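Local coordinates for transcription regulator AsnC/Lrp ligand binding domain-containing protein (PDB 2ZBC) that binds isoleucine at subunit interfaces and, as a stand-alone RAM module of the Lrp/AsnC family, probably senses amino acids in transcriptional regulation, at residues A[23-28]-A[53-58]. Residues are numbered along the deposited sequence; the frame is centred on the assembly and turned at random.
With ILE (isoleucine), chain I.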
ATOM      1  N   LYS A  23       9.429   2.037  26.223  1.00 18.67           N
ATOM      2  CA  LYS A  23      10.186   1.161  27.152  1.00 22.42           C
ATOM      3  C   LYS A  23       9.593   1.094  28.557  1.00 22.49           C
ATOM      4  O   LYS A  23       9.744   0.076  29.234  1.00 23.95           O
ATOM      5  CB  LYS A  23      11.635   1.674  27.417  1.00 23.60           C
ATOM      6  CG  LYS A  23      12.510   1.763  26.289  1.00 29.87           C
ATOM      7  CD  LYS A  23      14.016   2.046  26.699  1.00 34.68           C
ATOM      8  CE  LYS A  23      14.221   3.115  27.805  1.00 39.81           C
ATOM      9  NZ  LYS A  23      15.585   3.829  27.764  1.00 37.93           N
ATOM     10  N   SER A  24       8.962   2.173  29.003  1.00 21.90           N
ATOM     11  CA  SER A  24       8.558   2.351  30.411  1.00 22.55           C
ATOM     12  C   SER A  24       7.189   1.802  30.687  1.00 22.35           C
ATOM     13  O   SER A  24       6.750   1.758  31.830  1.00 22.33           O
ATOM     14  CB  SER A  24       8.530   3.831  30.783  1.00 21.61           C
ATOM     15  OG  SER A  24       9.866   4.229  30.853  1.00 24.98           O
HETATM   16  N   MSE A  25       6.504   1.365  29.651  1.00 20.23           N
HETATM   17  CA  MSE A  25       5.101   0.979  29.845  1.00 20.08           C
HETATM   18  C   MSE A  25       5.047  -0.574  29.998  1.00 19.24           C
HETATM   19  O   MSE A  25       5.680  -1.294  29.226  1.00 17.98           O
HETATM   20  CB  MSE A  25       4.266   1.548  28.715  1.00 19.98           C
HETATM   21  CG  MSE A  25       3.847   3.236  28.780  1.00 19.45           C
HETATM   22 SE   MSE A  25       3.638   3.406  26.892  1.00 33.69          SE
HETATM   23  CE  MSE A  25       4.222   1.910  26.170  1.00 40.17           C
ATOM     24  N   SER A  26       4.355  -1.045  31.055  1.00 18.84           N
ATOM     25  CA  SER A  26       4.244  -2.476  31.412  1.00 20.73           C
ATOM     26  C   SER A  26       3.561  -3.330  30.333  1.00 19.57           C
ATOM     27  O   SER A  26       3.808  -4.508  30.200  1.00 21.39           O
ATOM     28  CB  SER A  26       3.456  -2.606  32.745  1.00 21.98           C
ATOM     29  OG  SER A  26       4.217  -1.998  33.807  1.00 28.27           O
ATOM     30  N   GLU A  27       2.635  -2.740  29.600  1.00 19.03           N
ATOM     31  CA  GLU A  27       1.925  -3.452  28.538  1.00 18.18           C
ATOM     32  C   GLU A  27       2.817  -3.768  27.339  1.00 19.28           C
ATOM     33  O   GLU A  27       2.462  -4.640  26.498  1.00 18.80           O
ATOM     34  CB  GLU A  27       0.746  -2.626  28.059  1.00 19.06           C
ATOM     35  CG  GLU A  27      -0.291  -2.319  29.141  1.00 18.53           C
ATOM     36  CD  GLU A  27      -0.076  -1.020  29.914  1.00 20.31           C
ATOM     37  OE1 GLU A  27       1.055  -0.455  29.840  1.00 19.55           O
ATOM     38  OE2 GLU A  27      -1.054  -0.573  30.575  1.00 19.26           O
ATOM     39  N   VAL A  28       3.944  -3.030  27.211  1.00 17.93           N
ATOM     40  CA  VAL A  28       4.875  -3.222  26.131  1.00 18.13           C
ATOM     41  C   VAL A  28       5.895  -4.251  26.590  1.00 17.78           C
ATOM     42  O   VAL A  28       6.741  -3.919  27.407  1.00 19.01           O
ATOM     43  CB  VAL A  28       5.592  -1.892  25.783  1.00 16.86           C
ATOM     44  CG1 VAL A  28       6.740  -2.159  24.897  1.00 18.09           C
ATOM     45  CG2 VAL A  28       4.646  -0.966  25.143  1.00 18.45           C
ATOM     46  N   LYS A  53      -7.473  -1.990  23.806  1.00 14.07           N
ATOM     47  CA  LYS A  53      -8.041  -0.866  23.035  1.00 15.06           C
ATOM     48  C   LYS A  53      -7.670   0.481  23.633  1.00 15.25           C
ATOM     49  O   LYS A  53      -7.184   1.415  22.914  1.00 13.93           O
ATOM     50  CB  LYS A  53      -9.587  -1.014  22.881  1.00 14.40           C
ATOM     51  CG  LYS A  53     -10.270   0.281  22.353  1.00 13.85           C
ATOM     52  CD  LYS A  53      -9.901   0.574  20.903  1.00 10.37           C
ATOM     53  CE  LYS A  53     -10.736   1.694  20.341  1.00  8.09           C
ATOM     54  NZ  LYS A  53     -10.504   2.921  21.111  1.00 12.59           N
ATOM     55  N   ASP A  54      -7.839   0.594  24.978  1.00 15.28           N
ATOM     56  CA  ASP A  54      -7.547   1.844  25.731  1.00 15.94           C
ATOM     57  C   ASP A  54      -6.088   2.218  25.617  1.00 15.54           C
ATOM     58  O   ASP A  54      -5.763   3.390  25.330  1.00 16.16           O
ATOM     59  CB  ASP A  54      -7.943   1.646  27.210  1.00 17.05           C
ATOM     60  CG  ASP A  54      -7.865   2.924  28.034  1.00 23.38           C
ATOM     61  OD1 ASP A  54      -8.187   3.997  27.490  1.00 31.64           O
ATOM     62  OD2 ASP A  54      -7.484   2.938  29.232  1.00 28.30           O
ATOM     63  N   PHE A  55      -5.206   1.226  25.725  1.00 14.59           N
ATOM     64  CA  PHE A  55      -3.803   1.429  25.605  1.00 14.14           C
ATOM     65  C   PHE A  55      -3.395   1.903  24.214  1.00 14.15           C
ATOM     66  O   PHE A  55      -2.567   2.812  24.123  1.00 13.76           O
ATOM     67  CB  PHE A  55      -3.044   0.171  25.957  1.00 13.85           C
ATOM     68  CG  PHE A  55      -1.566   0.329  25.927  1.00 12.80           C
ATOM     69  CD1 PHE A  55      -0.918   1.075  26.877  1.00 12.08           C
ATOM     70  CD2 PHE A  55      -0.820  -0.360  25.013  1.00 13.65           C
ATOM     71  CE1 PHE A  55       0.511   1.230  26.830  1.00 12.97           C
ATOM     72  CE2 PHE A  55       0.574  -0.185  24.944  1.00 15.83           C
ATOM     73  CZ  PHE A  55       1.222   0.567  25.887  1.00 13.61           C
ATOM     74  N   VAL A  56      -3.888   1.228  23.170  1.00 14.40           N
ATOM     75  CA  VAL A  56      -3.607   1.609  21.824  1.00 14.02           C
ATOM     76  C   VAL A  56      -4.150   3.005  21.530  1.00 13.50           C
ATOM     77  O   VAL A  56      -3.414   3.855  20.996  1.00 12.51           O
ATOM     78  CB  VAL A  56      -4.162   0.556  20.757  1.00 14.09           C
ATOM     79  CG1 VAL A  56      -3.971   1.030  19.361  1.00 15.13           C
ATOM     80  CG2 VAL A  56      -3.525  -0.751  20.945  1.00 15.60           C
ATOM     81  N   THR A  57      -5.412   3.273  21.838  1.00 11.88           N
ATOM     82  CA  THR A  57      -6.024   4.542  21.488  1.00 13.45           C
ATOM     83  C   THR A  57      -5.550   5.674  22.391  1.00 14.28           C
ATOM     84  O   THR A  57      -5.131   6.721  21.895  1.00 14.36           O
ATOM     85  CB  THR A  57      -7.575   4.501  21.594  1.00 11.89           C
ATOM     86  OG1 THR A  57      -8.038   3.723  20.524  1.00 14.69           O
ATOM     87  CG2 THR A  57      -8.199   5.845  21.365  1.00 15.84           C
ATOM     88  N   ASN A  58      -5.497   5.412  23.701  1.00 13.74           N
ATOM     89  CA  ASN A  58      -5.277   6.486  24.656  1.00 15.20           C
ATOM     90  C   ASN A  58      -3.867   6.728  25.162  1.00 13.65           C
ATOM     91  O   ASN A  58      -3.625   7.718  25.820  1.00 14.35           O
ATOM     92  CB  ASN A  58      -6.393   6.499  25.785  1.00 17.31           C
ATOM     93  CG  ASN A  58      -7.789   6.732  25.205  1.00 19.60           C
ATOM     94  OD1 ASN A  58      -8.725   5.958  25.426  1.00 25.61           O
ATOM     95  ND2 ASN A  58      -7.929   7.761  24.470  1.00 13.25           N
TER
HETATM   96  N   ILE I  84      -6.677   1.011  13.544  1.00 10.53           N
HETATM   97  CA  ILE I  84      -5.723   1.449  14.609  1.00 11.76           C
HETATM   98  C   ILE I  84      -4.682   0.366  14.960  1.00 12.28           C
HETATM   99  O   ILE I  84      -4.856  -0.759  14.407  1.00 12.22           O
HETATM  100  CB  ILE I  84      -6.480   1.824  15.870  1.00 11.01           C
HETATM  101  CG1 ILE I  84      -7.038   0.598  16.585  1.00 12.92           C
HETATM  102  CG2 ILE I  84      -7.671   2.659  15.497  1.00 13.71           C
HETATM  103  CD1 ILE I  84      -7.830   0.975  17.789  1.00 14.08           C
HETATM  104  OXT ILE I  84      -3.721   0.657  15.756  1.00 13.86           O
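F55 reaches from helix 49-60 into the turn formed by M25, E27 and V28, and its ring is met there on one face and along its rim. Over the face lies E27: CB stands 3.9 Å from the F55 ring centroid and 9° off the ring normal, which meets the geometry of a CH-pi contact. The E27 chain then bends at chi2, laying its carboxylate over the CD1–CE1 side of the ring with the two planes 23° apart; OE1 of E27 comes to 3.5 Å from CE1 of F55. At the rim, methyl groups of M25 and V28 meet CZ of F55, M25 CE at 3.3 Å near the ring plane and V28 CG2 at 3.8 Å. The selenium of M25, standing in for methionine sulfur, sits 4.9 Å from the F55 ring centroid in an oblique Met-aromatic contact. With CG anti to the backbone N (chi1 -177°), the F55 ring projects from the helix toward the turn. A type I turn from M25 to V28, with V28 N bonded to M25 O at 3.2 Å, brings all three partners to the ring, and E27 pairs by backbone with E45. An alanine in place of F55 would probably leave E27 CB and M25 CE without their aromatic partner and open a gap between turn and helix. In this ferredoxin-like alpha/beta fold, K53, V56 and T57, turned away from the turn, pack against isoleucine; K53 NZ also bonds T57 OG1 and pairs with D16 of the second subunit. The chemistry implies a largely apolar and aromatic joint, whose stacked carboxylate may modestly polarise the ring.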